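Local coordinates for protein TqaA (Penicillium aethiopicum, PDB 5DLK) that probably releases a fungal nonribosomal peptide by macrocyclization through its terminal condensation-like (CT) domain, the part present here in a mutant form, at residues A[69-74]-A[409-414]; A[130-135]-A[167-172]; A[155-160]-A[174-179]; A[192-197]-A[398-403]. One frame throughout, in Å; residues are numbered along the deposited sequence.

Contact 1: A[69-74]-A[409-414]; sequences SYNWTI and QYSKFA
Y410 reaches across from strand 407-415 to two aromatic residues of strand 67-75, its inner atoms meeting W72 and its outer ones Y70. CB presses on the indole of W72, 3.4 Å from CZ3. With CG trans to the backbone N (chi1 168°), the ring then runs alongside Y70, and on the way CD1 sits above one face of the W72 six-membered ring, toward its rim. The pair is a T-shaped stack, Y410 giving the edge and W72 the face, with planes 62° apart. Further out, Y410 CE1 packs on Y70 CD1, and the Y410 OH ends at the edge of the Y70 ring, in its plane, 3.3 Å from Y70 CE1. Replacing W72 by an alanine would probably open a gap under CB and CD1 of Y410 and set that ring free to shift. The strands pair antiparallel, joined by six backbone bonds such as N71 N to S411 O (2.8 Å). Strand 407-415 is an outermost strand of this mixed five-stranded sheet and enters it from far along the chain, consistent with the latch strand of other condensation domains. On the opposite face, the amide ND2 of N71 stands 3.3 Å above the centre of the F413 ring. S69 OG donates to N71 OD1 on a lone pair (2.6 Å), which fixes the flip of the amide, and ND2 also gives a hydrogen to water 1, shared with S411 OG.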
loop_
_atom_site.group_PDB
_atom_site.type_symbol
_atom_site.label_atom_id
_atom_site.label_comp_id
_atom_site.label_asym_id
_atom_site.label_seq_id
_atom_site.Cartn_x
_atom_site.Cartn_y
_atom_site.Cartn_z
ATOM N N SER A 69 7.679 6.248 9.225
ATOM C CA SER A 69 8.753 5.913 10.155
ATOM C C SER A 69 8.219 4.835 11.076
ATOM O O SER A 69 7.323 5.098 11.884
ATOM C CB SER A 69 9.190 7.139 10.964
ATOM O OG SER A 69 10.257 6.791 11.840
ATOM N N TYR A 70 8.758 3.625 10.958
ATOM C CA TYR A 70 8.358 2.534 11.829
ATOM C C TYR A 70 9.301 2.507 13.037
ATOM O O TYR A 70 10.503 2.315 12.881
ATOM C CB TYR A 70 8.379 1.205 11.085
ATOM C CG TYR A 70 7.250 1.095 10.079
ATOM C CD1 TYR A 70 5.930 1.075 10.509
ATOM C CD2 TYR A 70 7.503 1.019 8.713
ATOM C CE1 TYR A 70 4.886 0.984 9.605
ATOM C CE2 TYR A 70 6.456 0.921 7.794
ATOM C CZ TYR A 70 5.151 0.906 8.257
ATOM O OH TYR A 70 4.084 0.801 7.377
ATOM N N ASN A 71 8.729 2.694 14.220
ATOM C CA ASN A 71 9.509 3.030 15.417
ATOM C C ASN A 71 9.449 1.936 16.468
ATOM O O ASN A 71 8.370 1.526 16.886
ATOM C CB ASN A 71 9.001 4.326 16.025
ATOM C CG ASN A 71 8.952 5.448 15.027
ATOM O OD1 ASN A 71 9.746 5.488 14.086
ATOM N ND2 ASN A 71 8.010 6.371 15.218
ATOM N N TRP A 72 10.615 1.480 16.908
ATOM C CA TRP A 72 10.687 0.412 17.885
ATOM C C TRP A 72 11.376 0.900 19.153
ATOM O O TRP A 72 12.564 1.189 19.124
ATOM C CB TRP A 72 11.439 -0.773 17.308
ATOM C CG TRP A 72 10.749 -1.362 16.111
ATOM C CD1 TRP A 72 11.064 -1.166 14.795
ATOM C CD2 TRP A 72 9.605 -2.211 16.134
ATOM N NE1 TRP A 72 10.189 -1.866 13.992
ATOM C CE2 TRP A 72 9.283 -2.515 14.793
ATOM C CE3 TRP A 72 8.822 -2.755 17.160
ATOM C CZ2 TRP A 72 8.222 -3.349 14.456
ATOM C CZ3 TRP A 72 7.761 -3.578 16.818
ATOM C CH2 TRP A 72 7.470 -3.862 15.477
ATOM N N THR A 73 10.632 0.986 20.248
ATOM C CA THR A 73 11.215 1.397 21.525
ATOM C C THR A 73 11.673 0.143 22.256
ATOM O O THR A 73 10.862 -0.717 22.595
ATOM C CB THR A 73 10.220 2.181 22.393
ATOM O OG1 THR A 73 9.725 3.307 21.662
ATOM C CG2 THR A 73 10.895 2.683 23.677
ATOM N N ILE A 74 12.980 0.054 22.489
ATOM C CA ILE A 74 13.608 -1.149 23.027
ATOM C C ILE A 74 14.148 -0.859 24.430
ATOM O O ILE A 74 14.954 0.049 24.598
ATOM C CB ILE A 74 14.757 -1.627 22.131
ATOM C CG1 ILE A 74 14.282 -1.793 20.676
ATOM C CG2 ILE A 74 15.333 -2.938 22.648
ATOM C CD1 ILE A 74 15.405 -2.068 19.693
ATOM N N GLN A 409 8.485 -2.199 21.911
ATOM C CA GLN A 409 7.166 -1.624 21.649
ATOM C C GLN A 409 7.114 -0.916 20.296
ATOM O O GLN A 409 8.042 -0.193 19.924
ATOM C CB GLN A 409 6.782 -0.650 22.766
ATOM C CG GLN A 409 6.362 -1.334 24.067
ATOM C CD GLN A 409 5.007 -2.019 23.949
ATOM O OE1 GLN A 409 4.911 -3.247 23.999
ATOM N NE2 GLN A 409 3.951 -1.222 23.796
ATOM N N TYR A 410 6.012 -1.116 19.578
ATOM C CA TYR A 410 5.818 -0.549 18.244
ATOM C C TYR A 410 5.068 0.773 18.266
ATOM O O TYR A 410 4.136 0.949 19.038
ATOM C CB TYR A 410 5.046 -1.544 17.367
ATOM C CG TYR A 410 4.524 -0.985 16.055
ATOM C CD1 TYR A 410 5.294 -1.056 14.903
ATOM C CD2 TYR A 410 3.249 -0.417 15.960
ATOM C CE1 TYR A 410 4.824 -0.573 13.692
ATOM C CE2 TYR A 410 2.771 0.080 14.742
ATOM C CZ TYR A 410 3.568 -0.008 13.617
ATOM O OH TYR A 410 3.132 0.476 12.409
ATOM N N SER A 411 5.472 1.692 17.396
ATOM C CA SER A 411 4.691 2.885 17.103
ATOM C C SER A 411 5.136 3.404 15.736
ATOM O O SER A 411 6.086 2.887 15.168
ATOM C CB SER A 411 4.865 3.951 18.194
ATOM O OG SER A 411 6.182 4.455 18.208
ATOM N N LYS A 412 4.469 4.424 15.200
ATOM C CA LYS A 412 4.891 4.915 13.887
ATOM C C LYS A 412 4.556 6.372 13.675
ATOM O O LYS A 412 3.691 6.938 14.363
ATOM C CB LYS A 412 4.253 4.065 12.769
ATOM C CG LYS A 412 2.735 4.224 12.681
ATOM C CD LYS A 412 2.162 3.486 11.486
ATOM C CE LYS A 412 0.628 3.538 11.505
ATOM N NZ LYS A 412 0.169 4.932 11.593
ATOM N N PHE A 413 5.281 6.989 12.748
ATOM C CA PHE A 413 4.911 8.275 12.192
ATOM C C PHE A 413 4.511 7.977 10.738
ATOM O O PHE A 413 5.085 7.082 10.116
ATOM C CB PHE A 413 6.048 9.287 12.192
ATOM C CG PHE A 413 6.768 9.444 13.511
ATOM C CD1 PHE A 413 6.087 9.453 14.715
ATOM C CD2 PHE A 413 8.154 9.596 13.523
ATOM C CE1 PHE A 413 6.784 9.621 15.923
ATOM C CE2 PHE A 413 8.850 9.754 14.722
ATOM C CZ PHE A 413 8.162 9.765 15.913
ATOM N N ALA A 414 3.580 8.747 10.187
ATOM C CA ALA A 414 3.152 8.505 8.804
ATOM C C ALA A 414 2.646 9.774 8.103
ATOM O O ALA A 414 1.987 10.624 8.711
ATOM C CB ALA A 414 2.079 7.417 8.782
HETATM O O HOH W 1 6.364 6.863 17.569
HETATM O O HOH W 2 7.745 2.754 19.880
#

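Contact 2: A[130-135]-A[167-172]; sequences EDPMEV and NEHVVL
D131 and H169 meet mainly through water 3, which donates to D131 OD1 and lies 2.8 Å from H169 NE2. The carboxylate and the imidazole are turned steeply against each other, their planes 68° apart. The other carboxylate oxygen of D131 is turned to its own helix: OD2 accepts from E134 N at 2.8 Å, the N-cap bond that closes the start of helix 132-144. One side chain thus caps the helix with one oxygen and reaches the strand through the other. Next in sequence, P132 lays its pyrrolidine ring against H169. Its CG stands 3.9 Å from the imidazole centroid and 17° off the ring normal, a CH-pi contact displaced toward the rim, while CB turns to V171 and touches CG2 at 3.8 Å. The imidazole is therefore covered on one face by P132 and tied by water at NE2, which together limit its rotation. M133 follows, and two bends in its chain, at chi2 and chi3, carry the terminal methyl CE back to the strand, where it meets V171 CG1 at 3.9 Å. The same methyl reaches past this contact to T73 and S411, so the first turn of helix 132-144 lies across three consecutive strands, 169-177, 67-75 and 407-415, with P132 also touching V162 of strand 158-163.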
loop_
_atom_site.group_PDB
_atom_site.type_symbol
_atom_site.label_atom_id
_atom_site.label_comp_id
_atom_site.label_asym_id
_atom_site.label_seq_id
_atom_site.Cartn_x
_atom_site.Cartn_y
_atom_site.Cartn_z
ATOM N N GLU A 130 16.628 13.104 28.542
ATOM C CA GLU A 130 16.011 13.480 27.271
ATOM C C GLU A 130 15.319 12.252 26.671
ATOM O O GLU A 130 15.910 11.182 26.607
ATOM C CB GLU A 130 17.070 14.062 26.323
ATOM C CG GLU A 130 16.617 14.367 24.896
ATOM C CD GLU A 130 17.716 15.039 24.063
ATOM O OE1 GLU A 130 18.867 14.538 24.052
ATOM O OE2 GLU A 130 17.428 16.066 23.406
ATOM N N ASP A 131 14.068 12.393 26.247
ATOM C CA ASP A 131 13.327 11.231 25.756
ATOM C C ASP A 131 13.639 10.934 24.289
ATOM O O ASP A 131 13.456 11.789 23.422
ATOM C CB ASP A 131 11.821 11.423 25.930
ATOM C CG ASP A 131 11.021 10.305 25.277
ATOM O OD1 ASP A 131 10.927 9.206 25.860
ATOM O OD2 ASP A 131 10.508 10.516 24.160
ATOM N N PRO A 132 14.099 9.709 24.011
ATOM C CA PRO A 132 14.537 9.337 22.664
ATOM C C PRO A 132 13.414 9.469 21.628
ATOM O O PRO A 132 13.692 9.859 20.505
ATOM C CB PRO A 132 14.956 7.872 22.815
ATOM C CG PRO A 132 15.102 7.649 24.268
ATOM C CD PRO A 132 14.164 8.576 24.946
ATOM N N MET A 133 12.174 9.164 22.000
ATOM C CA MET A 133 11.086 9.269 21.027
ATOM C C MET A 133 10.851 10.735 20.651
ATOM O O MET A 133 10.603 11.046 19.485
ATOM C CB MET A 133 9.793 8.639 21.552
ATOM C CG MET A 133 8.679 8.579 20.487
ATOM S SD MET A 133 9.069 7.579 19.028
ATOM C CE MET A 133 9.036 5.922 19.706
ATOM N N GLU A 134 10.974 11.637 21.625
ATOM C CA GLU A 134 10.778 13.061 21.373
ATOM C C GLU A 134 11.851 13.619 20.441
ATOM O O GLU A 134 11.588 14.537 19.658
ATOM C CB GLU A 134 10.753 13.851 22.690
ATOM C CG GLU A 134 9.495 13.574 23.528
ATOM C CD GLU A 134 9.539 14.237 24.895
ATOM O OE1 GLU A 134 10.310 15.211 25.058
ATOM O OE2 GLU A 134 8.796 13.782 25.799
ATOM N N VAL A 135 13.063 13.086 20.538
ATOM C CA VAL A 135 14.118 13.437 19.593
ATOM C C VAL A 135 13.735 12.957 18.181
ATOM O O VAL A 135 13.887 13.689 17.206
ATOM C CB VAL A 135 15.467 12.817 20.001
ATOM C CG1 VAL A 135 16.506 12.960 18.879
ATOM C CG2 VAL A 135 15.956 13.462 21.304
ATOM N N ASN A 167 22.212 3.081 27.150
ATOM C CA ASN A 167 21.820 2.175 26.057
ATOM C C ASN A 167 20.845 1.084 26.505
ATOM O O ASN A 167 20.803 0.002 25.915
ATOM C CB ASN A 167 23.047 1.519 25.404
ATOM C CG ASN A 167 23.840 2.485 24.550
ATOM O OD1 ASN A 167 23.323 3.508 24.110
ATOM N ND2 ASN A 167 25.107 2.166 24.314
ATOM N N GLU A 168 20.056 1.368 27.538
ATOM C CA GLU A 168 19.039 0.425 27.998
ATOM C C GLU A 168 17.630 0.963 27.719
ATOM O O GLU A 168 16.624 0.364 28.107
ATOM C CB GLU A 168 19.230 0.124 29.484
ATOM C CG GLU A 168 20.642 -0.376 29.791
ATOM C CD GLU A 168 20.831 -0.838 31.230
ATOM O OE1 GLU A 168 20.114 -0.334 32.125
ATOM O OE2 GLU A 168 21.705 -1.708 31.458
ATOM N N HIS A 169 17.588 2.113 27.056
ATOM C CA HIS A 169 16.361 2.697 26.514
ATOM C C HIS A 169 16.744 3.321 25.179
ATOM O O HIS A 169 17.473 4.315 25.126
ATOM C CB HIS A 169 15.753 3.730 27.460
ATOM C CG HIS A 169 14.508 4.384 26.935
ATOM N ND1 HIS A 169 13.774 5.280 27.682
ATOM C CD2 HIS A 169 13.877 4.283 25.741
ATOM C CE1 HIS A 169 12.742 5.702 26.970
ATOM N NE2 HIS A 169 12.784 5.115 25.787
ATOM N N VAL A 170 16.259 2.718 24.100
ATOM C CA VAL A 170 16.726 3.037 22.762
ATOM C C VAL A 170 15.518 3.032 21.806
ATOM O O VAL A 170 14.610 2.240 21.992
ATOM C CB VAL A 170 17.793 2.009 22.324
ATOM C CG1 VAL A 170 17.860 1.864 20.838
ATOM C CG2 VAL A 170 19.167 2.356 22.915
ATOM N N VAL A 171 15.488 3.938 20.831
ATOM C CA VAL A 171 14.469 3.853 19.769
ATOM C C VAL A 171 15.161 3.613 18.436
ATOM O O VAL A 171 16.073 4.345 18.065
ATOM C CB VAL A 171 13.589 5.126 19.683
ATOM C CG1 VAL A 171 12.585 5.020 18.499
ATOM C CG2 VAL A 171 12.833 5.344 20.988
ATOM N N LEU A 172 14.725 2.568 17.733
ATOM C CA LEU A 172 15.205 2.284 16.391
ATOM C C LEU A 172 14.111 2.691 15.424
ATOM O O LEU A 172 12.972 2.287 15.625
ATOM C CB LEU A 172 15.520 0.802 16.234
ATOM C CG LEU A 172 15.703 0.270 14.811
ATOM C CD1 LEU A 172 17.001 0.763 14.212
ATOM C CD2 LEU A 172 15.638 -1.244 14.829
HETATM O O HOH W 3 11.337 6.832 24.189
#

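Contact 3: A[155-160]-A[174-179]; sequences LPVRFT and IQISHS
Q175 and R158 face each other where the strands of a hairpin meet. The backbone N of Q175 donates to R158 O at 3.0 Å in a nearly straight bond (176°), whereas the return bond from R158 N to Q175 O is weak. That same Q175 O also receives the CA-H of V157, 3.2 Å away. The Q175 side chain runs out extended; OE1 accepts from water 4 at 2.9 Å, and this water donates in turn to P156 O, while NE2 bonds to D144 of helix 132-144, so both ends of the amide are engaged. Strands 158-163 and 169-177 form an antiparallel beta hairpin within the five-stranded sheet, and S177 starts a run to G183 that reads as an SHxxxDG form of the condensation-domain signature. R158 bends its chain at chi3 and folds back on its own segment: NE and NH2 both grip L155 O side-on, NE coming nearly along the C=O axis at 3.2 Å. I174 uses the other face of the sheet, with its CG2 3.7 Å from F159 CE2. There the two side chains run side by side, and F159 goes on to C88 and V92 of helix 81-94.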
loop_
_atom_site.group_PDB
_atom_site.type_symbol
_atom_site.label_atom_id
_atom_site.label_comp_id
_atom_site.label_asym_id
_atom_site.label_seq_id
_atom_site.Cartn_x
_atom_site.Cartn_y
_atom_site.Cartn_z
ATOM N N LEU A 155 17.971 7.476 -1.417
ATOM C CA LEU A 155 17.373 6.233 -0.938
ATOM C C LEU A 155 16.346 6.516 0.156
ATOM O O LEU A 155 16.681 7.124 1.176
ATOM C CB LEU A 155 18.452 5.297 -0.405
ATOM C CG LEU A 155 19.432 4.829 -1.476
ATOM C CD1 LEU A 155 20.807 4.535 -0.870
ATOM C CD2 LEU A 155 18.881 3.598 -2.174
ATOM N N PRO A 156 15.086 6.096 -0.054
ATOM C CA PRO A 156 14.111 6.423 0.996
ATOM C C PRO A 156 14.307 5.586 2.252
ATOM O O PRO A 156 13.919 6.044 3.315
ATOM C CB PRO A 156 12.748 6.108 0.343
ATOM C CG PRO A 156 13.009 6.190 -1.135
ATOM C CD PRO A 156 14.427 5.629 -1.292
ATOM N N VAL A 157 14.881 4.391 2.131
ATOM C CA VAL A 157 15.013 3.507 3.286
ATOM C C VAL A 157 16.308 3.834 4.044
ATOM O O VAL A 157 17.415 3.763 3.496
ATOM C CB VAL A 157 14.967 2.025 2.890
ATOM C CG1 VAL A 157 15.453 1.120 4.029
ATOM C CG2 VAL A 157 13.521 1.623 2.505
ATOM N N ARG A 158 16.148 4.225 5.300
ATOM C CA ARG A 158 17.286 4.617 6.129
ATOM C C ARG A 158 16.913 4.475 7.593
ATOM O O ARG A 158 15.731 4.524 7.960
ATOM C CB ARG A 158 17.735 6.039 5.802
ATOM C CG ARG A 158 16.649 7.098 5.860
ATOM C CD ARG A 158 17.209 8.432 5.339
ATOM N NE ARG A 158 17.718 8.262 3.984
ATOM C CZ ARG A 158 18.714 8.953 3.439
ATOM N NH1 ARG A 158 19.365 9.888 4.138
ATOM N NH2 ARG A 158 19.063 8.692 2.175
ATOM N N PHE A 159 17.929 4.284 8.430
ATOM C CA PHE A 159 17.729 3.864 9.811
ATOM C C PHE A 159 18.279 4.883 10.785
ATOM O O PHE A 159 19.287 5.536 10.502
ATOM C CB PHE A 159 18.420 2.520 10.082
ATOM C CG PHE A 159 17.957 1.400 9.202
ATOM C CD1 PHE A 159 18.468 1.241 7.930
ATOM C CD2 PHE A 159 17.016 0.500 9.669
ATOM C CE1 PHE A 159 18.039 0.185 7.105
ATOM C CE2 PHE A 159 16.574 -0.558 8.857
ATOM C CZ PHE A 159 17.091 -0.710 7.577
ATOM N N THR A 160 17.597 5.009 11.918
ATOM C CA THR A 160 17.993 5.939 12.980
ATOM C C THR A 160 17.993 5.170 14.288
ATOM O O THR A 160 17.117 4.356 14.538
ATOM C CB THR A 160 17.042 7.160 13.084
ATOM O OG1 THR A 160 16.996 7.857 11.831
ATOM C CG2 THR A 160 17.530 8.135 14.152
ATOM N N ILE A 174 12.871 2.982 11.194
ATOM C CA ILE A 174 13.077 2.578 9.822
ATOM C C ILE A 174 12.187 3.468 8.968
ATOM O O ILE A 174 10.972 3.416 9.112
ATOM C CB ILE A 174 12.710 1.088 9.626
ATOM C CG1 ILE A 174 13.275 0.257 10.788
ATOM C CG2 ILE A 174 13.151 0.583 8.258
ATOM C CD1 ILE A 174 12.806 -1.196 10.825
ATOM N N GLN A 175 12.782 4.308 8.127
ATOM C CA GLN A 175 12.003 5.164 7.240
ATOM C C GLN A 175 11.848 4.460 5.903
ATOM O O GLN A 175 12.724 3.712 5.486
ATOM C CB GLN A 175 12.654 6.536 7.076
ATOM C CG GLN A 175 12.579 7.362 8.348
ATOM C CD GLN A 175 13.160 8.743 8.190
ATOM O OE1 GLN A 175 13.603 9.130 7.106
ATOM N NE2 GLN A 175 13.167 9.501 9.281
ATOM N N ILE A 176 10.712 4.673 5.246
ATOM C CA ILE A 176 10.422 3.909 4.041
ATOM C C ILE A 176 9.250 4.554 3.285
ATOM O O ILE A 176 8.305 5.073 3.885
ATOM C CB ILE A 176 10.128 2.411 4.389
ATOM C CG1 ILE A 176 9.945 1.555 3.125
ATOM C CG2 ILE A 176 8.956 2.277 5.361
ATOM C CD1 ILE A 176 9.899 0.046 3.409
ATOM N N SER A 177 9.340 4.521 1.960
ATOM C CA SER A 177 8.268 4.975 1.076
ATOM C C SER A 177 7.281 3.824 0.841
ATOM O O SER A 177 7.683 2.672 0.729
ATOM C CB SER A 177 8.861 5.464 -0.257
ATOM O OG SER A 177 7.848 5.621 -1.239
ATOM N N HIS A 178 5.983 4.120 0.751
ATOM C CA HIS A 178 4.993 3.065 0.525
ATOM C C HIS A 178 5.169 2.433 -0.875
ATOM O O HIS A 178 4.611 1.377 -1.165
ATOM C CB HIS A 178 3.573 3.644 0.734
ATOM C CG HIS A 178 2.533 2.643 1.137
ATOM N ND1 HIS A 178 2.571 1.307 0.763
ATOM C CD2 HIS A 178 1.409 2.774 1.881
ATOM C CE1 HIS A 178 1.527 0.679 1.255
ATOM N NE2 HIS A 178 0.790 1.550 1.931
ATOM N N SER A 179 5.998 3.041 -1.723
ATOM C CA SER A 179 6.383 2.382 -2.973
ATOM C C SER A 179 7.207 1.124 -2.706
ATOM O O SER A 179 7.473 0.350 -3.627
ATOM C CB SER A 179 7.181 3.327 -3.876
ATOM O OG SER A 179 8.402 3.739 -3.250
HETATM O O HOH W 4 14.179 8.507 4.313
#

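Contact 4: A[192-197]-A[398-403]; sequences DFAAIY and SLPLRG
The hydroxyl of Y197 has two partners, giving its proton to water 5 at 2.7 Å and accepting from the backbone N of N80. Water 5 passes the link on, donating to R402 O at 2.6 Å, so one water links the helix to the loop, and N198 just beyond the helix bonds directly to R402 N and P400 O. R402 O also lies in the plane of the Y197 ring, at its edge near CE2. Below the hydroxyl the ring packs on L401, whose CD2 comes within 3.8 Å of Y197 CD2. A phenylalanine in place of Y197 would probably keep this packing but cost water 5 one of its partners and leave the N80 amide without the hydroxyl it meets. One turn earlier, A194 brings its small CB within 3.6 Å of P400 CD. F193 has CG trans to its N (chi1 -172°), which points the ring at L399, and CD1 there touches L399 CD1 at 3.8 Å. L401 N bonds back to L399 O at 2.8 Å, closing an inverse gamma turn centred on P400 that sets L399 and L401 on successive parts of the helix face. The arrangement is a loop carrying an inverse gamma turn packed across helix 186-197, apolar at L399 and L401 and water-bridged at R402.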
loop_
_atom_site.group_PDB
_atom_site.type_symbol
_atom_site.label_atom_id
_atom_site.label_comp_id
_atom_site.label_asym_id
_atom_site.label_seq_id
_atom_site.Cartn_x
_atom_site.Cartn_y
_atom_site.Cartn_z
ATOM N N ASP A 192 11.958 -10.723 9.476
ATOM C CA ASP A 192 13.314 -10.891 8.958
ATOM C C ASP A 192 14.338 -10.125 9.801
ATOM O O ASP A 192 15.416 -10.648 10.085
ATOM C CB ASP A 192 13.414 -10.437 7.503
ATOM C CG ASP A 192 12.832 -11.456 6.527
ATOM O OD1 ASP A 192 12.151 -12.407 6.985
ATOM O OD2 ASP A 192 13.055 -11.297 5.304
ATOM N N PHE A 193 14.014 -8.893 10.188
ATOM C CA PHE A 193 14.917 -8.109 11.039
ATOM C C PHE A 193 15.206 -8.866 12.338
ATOM O O PHE A 193 16.363 -9.078 12.702
ATOM C CB PHE A 193 14.330 -6.724 11.363
ATOM C CG PHE A 193 15.295 -5.811 12.085
ATOM C CD1 PHE A 193 15.504 -5.936 13.455
ATOM C CD2 PHE A 193 15.970 -4.811 11.400
ATOM C CE1 PHE A 193 16.386 -5.100 14.121
ATOM C CE2 PHE A 193 16.851 -3.964 12.063
ATOM C CZ PHE A 193 17.058 -4.113 13.425
ATOM N N ALA A 194 14.148 -9.281 13.020
ATOM C CA ALA A 194 14.288 -9.985 14.286
ATOM C C ALA A 194 15.094 -11.269 14.112
ATOM O O ALA A 194 15.990 -11.556 14.910
ATOM C CB ALA A 194 12.937 -10.282 14.872
ATOM N N ALA A 195 14.791 -12.026 13.062
ATOM C CA ALA A 195 15.484 -13.280 12.790
ATOM C C ALA A 195 16.976 -13.064 12.544
ATOM O O ALA A 195 17.805 -13.859 12.993
ATOM C CB ALA A 195 14.845 -13.998 11.593
ATOM N N ILE A 196 17.321 -11.986 11.844
ATOM C CA ILE A 196 18.719 -11.697 11.554
ATOM C C ILE A 196 19.442 -11.295 12.836
ATOM O O ILE A 196 20.550 -11.770 13.107
ATOM C CB ILE A 196 18.870 -10.592 10.503
ATOM C CG1 ILE A 196 18.402 -11.101 9.137
ATOM C CG2 ILE A 196 20.319 -10.110 10.430
ATOM C CD1 ILE A 196 18.271 -10.009 8.094
ATOM N N TYR A 197 18.804 -10.439 13.632
ATOM C CA TYR A 197 19.340 -10.071 14.939
ATOM C C TYR A 197 19.479 -11.300 15.848
ATOM O O TYR A 197 20.489 -11.461 16.538
ATOM C CB TYR A 197 18.448 -9.020 15.602
ATOM C CG TYR A 197 18.921 -8.575 16.970
ATOM C CD1 TYR A 197 19.796 -7.507 17.106
ATOM C CD2 TYR A 197 18.487 -9.219 18.121
ATOM C CE1 TYR A 197 20.230 -7.090 18.355
ATOM C CE2 TYR A 197 18.914 -8.812 19.369
ATOM C CZ TYR A 197 19.785 -7.745 19.481
ATOM O OH TYR A 197 20.214 -7.338 20.721
ATOM N N SER A 398 5.119 -6.760 15.690
ATOM C CA SER A 398 6.095 -7.085 16.728
ATOM C C SER A 398 7.504 -7.328 16.194
ATOM O O SER A 398 7.710 -7.705 15.037
ATOM C CB SER A 398 5.628 -8.306 17.523
ATOM O OG SER A 398 5.597 -9.460 16.710
ATOM N N LEU A 399 8.482 -7.090 17.063
ATOM C CA LEU A 399 9.887 -7.276 16.729
ATOM C C LEU A 399 10.504 -8.067 17.869
ATOM O O LEU A 399 11.065 -7.486 18.797
ATOM C CB LEU A 399 10.595 -5.930 16.548
ATOM C CG LEU A 399 11.955 -5.907 15.855
ATOM C CD1 LEU A 399 11.776 -6.052 14.354
ATOM C CD2 LEU A 399 12.714 -4.634 16.191
ATOM N N PRO A 400 10.362 -9.397 17.820
ATOM C CA PRO A 400 10.722 -10.270 18.941
ATOM C C PRO A 400 12.236 -10.469 19.099
ATOM O O PRO A 400 12.742 -11.576 18.893
ATOM C CB PRO A 400 10.024 -11.588 18.584
ATOM C CG PRO A 400 9.985 -11.590 17.084
ATOM C CD PRO A 400 9.796 -10.150 16.685
ATOM N N LEU A 401 12.946 -9.406 19.469
ATOM C CA LEU A 401 14.390 -9.498 19.699
ATOM C C LEU A 401 14.687 -10.371 20.926
ATOM O O LEU A 401 14.053 -10.219 21.971
ATOM C CB LEU A 401 15.001 -8.103 19.877
ATOM C CG LEU A 401 14.747 -7.098 18.747
ATOM C CD1 LEU A 401 15.559 -5.816 18.943
ATOM C CD2 LEU A 401 15.038 -7.733 17.393
ATOM N N ARG A 402 15.647 -11.284 20.787
ATOM C CA ARG A 402 16.008 -12.211 21.863
ATOM C C ARG A 402 16.838 -11.510 22.943
ATOM O O ARG A 402 17.726 -10.718 22.635
ATOM C CB ARG A 402 16.774 -13.411 21.287
ATOM C CG ARG A 402 16.942 -14.624 22.211
ATOM C CD ARG A 402 15.889 -14.667 23.320
ATOM N NE ARG A 402 16.340 -15.431 24.482
ATOM C CZ ARG A 402 15.743 -15.419 25.673
ATOM N NH1 ARG A 402 14.665 -14.668 25.879
ATOM N NH2 ARG A 402 16.234 -16.149 26.666
ATOM N N GLY A 403 16.532 -11.806 24.203
ATOM C CA GLY A 403 17.264 -11.267 25.337
ATOM C C GLY A 403 16.513 -11.512 26.635
ATOM O O GLY A 403 15.285 -11.546 26.638
HETATM O O HOH W 5 19.855 -9.149 22.659
#

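Overall arrangement
Contacts 1 and 3 pair strands of one sheet, and contact 2 packs on it, with strand 67-75 paired to 407-415 on one side and to 169-177 on the other. W72 N and Y70 N, for example, bond to L172 O and I174 O. Contact 2 adds helix 132-144 over one face, 11 Å from contact 1 between centres, while contact 4 lies on the other face, where W72 meets S398 and L399 and F193 touches L172. Contacts 2, 3 and 4 are all nested along the chain inside the long loop closed by contact 1. G183, which binds phosphopantetheine in another structure of this protein though none is bound here, lies about 7 Å from the Y70 side chain and about 11 Å from that of I176.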